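Enoyl-CoA hydratase, EchA3 (Mycobacterium marinum M, PDB 3R6H) probably acts as a lyase of the enoyl-CoA hydratase/isomerase (crotonase) family in lipid metabolism. Local coordinates at residues A[35-40]-A[85-90]; A[127-132]-A[161-166]. All coordinates share one frame; numbering follows the deposited sequence.

Contact 1 is a helix-helix contact: residues 35-40 and 85-90 pack side chain against side chain on one side of the chain's centre, largely in the interior, with a leucine-isoleucine patch bordered by an arginine-asparagine pair. Contact 2, between 127-132 and 161-166 on the other side of the centre, is only partly buried and depends more on backbone: two short antiparallel strands, an amide-to-carbonyl bond and a bridging water. The two have no helix or strand in common and do not touch; their centres lie about 23 Å apart. Aspartates flank Arg90 in contact 1; beside contact 2, Glu132 at the end of 127-132 binds a potassium ion.

Contact 1. Residues A[35-40]-A[85-90]; sequences ALNEAI and FELSYR
Arg90 reaches from helix 75-92 across to Asn37 and Ile40 on helix 30-46 as an almost straight rod. With CG anti to the backbone N (chi1 -171°) and the chain extended as far as NE, CB and CG serve as the stem that carries the guanidinium over the gap. Arg90 CD is the first atom to meet the other helix, passing 3.8 Å from Asn37 OD1. Beyond it, NE and CZ run along Ile40, whose CG2 methyl lies over one guanidinium face, 3.5 Å from Arg90 CZ and displaced toward the rim. NH1 of Arg90 bonds to Asn37 twice. The bond from Arg90 NH1 to Asn37 OD1, 2.9 Å long, lies in the guanidinium plane, and the side-chain amide is nearly coplanar with that group (16° between planes). The bond from Arg90 NH1 to Asn37 O, at 3.2 Å, leaves that plane more steeply and so ties the arginine to backbone as well as side chain. Arg90 NH2 rests 3.4 Å from Ile40 CG2 and forms salt bridges to Asp41 and, one turn farther along helix 30-46, Asp44; these carboxylates probably balance the charge. In the crotonase fold both helices are crossover connections between parallel strands of the main sheet, 30-46 leading into 50-54 and 75-92 into 98-102. Here their short segments run in nearly the same direction, 21° apart, with axes 11.3 Å from each other. Leu87 fills the interval one turn before Arg90: its CD2 branch meets Ile40 CD1 at 3.9 Å and also abuts Asn37 OD1, while CD1 touches Leu36 CD1 at 4.0 Å, the two leucines crossing at about a right angle. Leu36 and Ile40 in turn sit on Ile18 of strand 15-20.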
# COMPACT_ATOMS: atom_id res chain seq x y z
N ALA A 35 8.02 11.10 -31.19
CA ALA A 35 9.06 12.04 -30.78
C ALA A 35 9.71 11.63 -29.46
O ALA A 35 10.93 11.69 -29.30
CB ALA A 35 8.50 13.44 -30.69
N LEU A 36 8.88 11.17 -28.52
CA LEU A 36 9.40 10.64 -27.26
C LEU A 36 10.24 9.40 -27.47
O LEU A 36 11.32 9.28 -26.90
CB LEU A 36 8.26 10.32 -26.31
CG LEU A 36 7.63 11.48 -25.55
CD1 LEU A 36 6.28 11.04 -24.85
CD2 LEU A 36 8.61 12.11 -24.54
N ASN A 37 9.73 8.45 -28.26
CA ASN A 37 10.49 7.25 -28.51
C ASN A 37 11.85 7.52 -29.16
O ASN A 37 12.83 6.88 -28.84
CB ASN A 37 9.67 6.25 -29.32
CG ASN A 37 8.77 5.42 -28.46
OD1 ASN A 37 9.23 4.83 -27.47
ND2 ASN A 37 7.49 5.37 -28.80
N GLU A 38 11.89 8.47 -30.10
CA GLU A 38 13.13 8.84 -30.78
C GLU A 38 14.10 9.50 -29.81
O GLU A 38 15.32 9.31 -29.90
CB GLU A 38 12.83 9.72 -32.00
CG GLU A 38 12.17 8.91 -33.14
CD GLU A 38 11.72 9.73 -34.35
OE1 GLU A 38 11.81 10.97 -34.30
OE2 GLU A 38 11.23 9.11 -35.33
N ALA A 39 13.57 10.28 -28.87
CA ALA A 39 14.40 10.93 -27.87
C ALA A 39 15.01 9.90 -26.91
O ALA A 39 16.18 9.97 -26.55
CB ALA A 39 13.61 11.99 -27.10
N ILE A 40 14.21 8.92 -26.50
CA ILE A 40 14.74 7.84 -25.65
C ILE A 40 15.77 6.99 -26.40
O ILE A 40 16.76 6.58 -25.83
CB ILE A 40 13.61 6.96 -25.04
CG1 ILE A 40 12.63 7.82 -24.25
CG2 ILE A 40 14.16 5.89 -24.13
CD1 ILE A 40 11.36 7.10 -23.88
N PHE A 85 0.91 2.96 -23.63
CA PHE A 85 1.25 1.98 -22.60
C PHE A 85 2.56 1.30 -22.86
O PHE A 85 3.25 0.94 -21.92
CB PHE A 85 0.08 1.02 -22.37
CG PHE A 85 -1.14 1.75 -21.90
CD1 PHE A 85 -1.05 2.52 -20.75
CD2 PHE A 85 -2.34 1.70 -22.60
CE1 PHE A 85 -2.17 3.25 -20.30
CE2 PHE A 85 -3.45 2.43 -22.16
CZ PHE A 85 -3.35 3.21 -21.04
N GLU A 86 2.95 1.17 -24.15
CA GLU A 86 4.30 0.70 -24.43
C GLU A 86 5.37 1.69 -23.89
O GLU A 86 6.43 1.28 -23.39
CB GLU A 86 4.50 0.49 -25.93
CG GLU A 86 5.79 -0.24 -26.22
CD GLU A 86 5.74 -1.70 -25.75
OE1 GLU A 86 4.73 -2.39 -26.04
OE2 GLU A 86 6.71 -2.14 -25.07
N LEU A 87 5.12 2.99 -24.02
CA LEU A 87 6.01 3.99 -23.42
C LEU A 87 6.12 3.83 -21.90
O LEU A 87 7.22 3.90 -21.36
CB LEU A 87 5.62 5.43 -23.78
CG LEU A 87 6.18 6.01 -25.08
CD1 LEU A 87 5.33 7.21 -25.54
CD2 LEU A 87 7.67 6.37 -24.92
N SER A 88 4.99 3.63 -21.21
CA SER A 88 5.05 3.32 -19.76
C SER A 88 5.92 2.12 -19.47
O SER A 88 6.73 2.14 -18.56
CB SER A 88 3.65 3.06 -19.17
OG SER A 88 2.91 4.25 -19.07
N TYR A 89 5.73 1.05 -20.24
CA TYR A 89 6.51 -0.17 -20.09
C TYR A 89 8.00 0.12 -20.31
O TYR A 89 8.84 -0.34 -19.55
CB TYR A 89 6.03 -1.23 -21.10
CG TYR A 89 6.70 -2.58 -20.89
CD1 TYR A 89 7.97 -2.83 -21.38
CD2 TYR A 89 6.06 -3.58 -20.18
CE1 TYR A 89 8.60 -4.04 -21.15
CE2 TYR A 89 6.67 -4.78 -19.96
CZ TYR A 89 7.93 -5.02 -20.43
OH TYR A 89 8.51 -6.25 -20.18
N ARG A 90 8.31 0.89 -21.34
CA ARG A 90 9.69 1.22 -21.70
C ARG A 90 10.38 1.98 -20.57
O ARG A 90 11.54 1.70 -20.24
CB ARG A 90 9.74 2.05 -23.00
CG ARG A 90 11.14 2.25 -23.51
CD ARG A 90 11.20 2.89 -24.87
NE ARG A 90 12.59 3.05 -25.31
CZ ARG A 90 12.96 3.64 -26.46
NH1 ARG A 90 12.07 4.17 -27.27
NH2 ARG A 90 14.25 3.73 -26.78

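Contact 2. Residues A[127-132]-A[161-166]; sequences NVQANE and GLAKTF. With K (potassium ion), chain B.
Val128 and Phe166 face each other as an antiparallel hydrogen-bonded pair, joined by two backbone bonds: Val128 N to Phe166 O at 2.8 Å and Phe166 N to Val128 O at 2.9 Å. Val128 O also lies at the edge of the Phe166 ring, in its plane, while Lys164 CG covers part of one ring face. Next to this pair, a side chain and a water add to the backbone bonds. Gln129 extends its chain with CG anti to the backbone N (chi1 -175°), carrying NE2 past the Thr165 hydroxyl to Ala163 O, 2.9 Å away; the carbonyl oxygen lies close to the amide plane and the bond is fairly straight (161° at the hydrogen). A water accepts from Ala130 N and lies 2.7 Å from Lys164 O, to which it can donate, bridging Ala130 and Lys164, whose backbones do not bond directly. Next to it, Ala163 CA makes a CA-H...O contact to Ala130 O, and its CB packs on Asn131 CA. At the other end, Thr165 CG2 leans on the Asn127 amide, 3.4 Å from Asn127 OD1. Leu162 leaves the helical conformation at the end of helix 153-161, and Ala163, in a left-handed helical conformation, turns the chain on toward strand 165-166. Past the contact, Glu132 OE2 binds a potassium ion at 2.8 Å, and the ion also holds a water. Gly161 O accepts a hydrogen bond from His205 of the second subunit, which places the turn at a subunit interface. Strand 128-129 is the middle member of a small three-stranded sheet, parallel to 105-107 on one side and antiparallel to 165-166 on the other; Val128 packs against helix 109-114 and Phe166 against helix 168-174.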
# COMPACT_ATOMS: atom_id res chain seq x y z
N ASN A 127 -2.18 19.49 -10.30
CA ASN A 127 -3.15 18.40 -10.20
C ASN A 127 -2.69 17.15 -10.93
O ASN A 127 -2.13 17.21 -12.04
CB ASN A 127 -4.53 18.81 -10.74
CG ASN A 127 -5.20 19.86 -9.89
OD1 ASN A 127 -5.14 19.82 -8.66
ND2 ASN A 127 -5.92 20.80 -10.56
N VAL A 128 -2.97 16.00 -10.31
CA VAL A 128 -2.68 14.69 -10.88
C VAL A 128 -3.99 13.91 -10.78
O VAL A 128 -4.55 13.80 -9.70
CB VAL A 128 -1.56 13.93 -10.15
CG1 VAL A 128 -1.28 12.59 -10.89
CG2 VAL A 128 -0.27 14.81 -10.05
N GLN A 129 -4.49 13.43 -11.91
CA GLN A 129 -5.83 12.85 -11.96
C GLN A 129 -5.99 11.91 -13.11
O GLN A 129 -5.59 12.23 -14.23
CB GLN A 129 -6.86 13.97 -12.13
CG GLN A 129 -8.30 13.48 -12.06
CD GLN A 129 -9.31 14.50 -12.56
OE1 GLN A 129 -8.97 15.45 -13.28
NE2 GLN A 129 -10.57 14.26 -12.24
N ALA A 130 -6.51 10.73 -12.84
CA ALA A 130 -7.03 9.84 -13.89
C ALA A 130 -8.51 10.20 -14.02
O ALA A 130 -9.34 9.74 -13.27
CB ALA A 130 -6.84 8.37 -13.48
N ASN A 131 -8.83 11.08 -14.96
CA ASN A 131 -10.16 11.62 -15.08
C ASN A 131 -11.10 10.80 -15.94
O ASN A 131 -12.21 11.23 -16.17
CB ASN A 131 -10.09 13.05 -15.62
CG ASN A 131 -9.75 13.13 -17.10
OD1 ASN A 131 -9.03 12.28 -17.63
ND2 ASN A 131 -10.26 14.18 -17.78
N GLU A 132 -10.67 9.62 -16.36
CA GLU A 132 -11.43 8.80 -17.29
C GLU A 132 -12.89 8.61 -16.90
O GLU A 132 -13.79 8.86 -17.70
CB GLU A 132 -10.77 7.44 -17.43
CG GLU A 132 -9.52 7.37 -18.32
CD GLU A 132 -8.19 7.88 -17.71
OE1 GLU A 132 -8.17 8.46 -16.62
OE2 GLU A 132 -7.15 7.67 -18.40
N GLY A 161 -11.66 4.59 -9.58
CA GLY A 161 -13.13 4.49 -9.62
C GLY A 161 -13.85 5.83 -9.46
O GLY A 161 -14.95 5.99 -9.97
N LEU A 162 -13.23 6.80 -8.79
CA LEU A 162 -13.88 8.09 -8.56
C LEU A 162 -13.23 9.28 -9.26
O LEU A 162 -13.65 10.43 -9.01
CB LEU A 162 -13.99 8.35 -7.04
CG LEU A 162 -14.78 7.30 -6.27
CD1 LEU A 162 -14.74 7.60 -4.80
CD2 LEU A 162 -16.24 7.22 -6.72
N ALA A 163 -12.24 9.02 -10.12
CA ALA A 163 -11.51 10.10 -10.82
C ALA A 163 -11.03 11.20 -9.86
O ALA A 163 -11.11 12.40 -10.12
CB ALA A 163 -12.40 10.69 -11.92
N LYS A 164 -10.57 10.78 -8.70
CA LYS A 164 -10.16 11.72 -7.68
C LYS A 164 -8.93 12.52 -8.12
O LYS A 164 -8.02 12.01 -8.75
CB LYS A 164 -9.86 10.98 -6.38
CG LYS A 164 -9.38 11.89 -5.27
CD LYS A 164 -9.23 11.19 -3.97
CE LYS A 164 -8.61 12.13 -2.94
NZ LYS A 164 -8.41 11.46 -1.61
N THR A 165 -8.93 13.80 -7.79
CA THR A 165 -7.81 14.67 -8.12
C THR A 165 -6.93 14.82 -6.90
O THR A 165 -7.44 15.05 -5.80
CB THR A 165 -8.30 16.07 -8.53
OG1 THR A 165 -9.09 15.96 -9.71
CG2 THR A 165 -7.12 17.09 -8.80
N PHE A 166 -5.63 14.68 -7.10
CA PHE A 166 -4.62 14.82 -6.06
C PHE A 166 -3.66 15.94 -6.42
O PHE A 166 -3.45 16.25 -7.59
CB PHE A 166 -3.81 13.54 -5.91
CG PHE A 166 -4.65 12.31 -5.63
CD1 PHE A 166 -5.31 11.66 -6.66
CD2 PHE A 166 -4.74 11.81 -4.34
CE1 PHE A 166 -6.07 10.49 -6.39
CE2 PHE A 166 -5.50 10.66 -4.07
CZ PHE A 166 -6.14 10.00 -5.11
K K B . -7.19 6.11 -20.78
O HOH W 1 -7.43 9.95 -10.35
O HOH W 2 -7.59 8.46 -21.76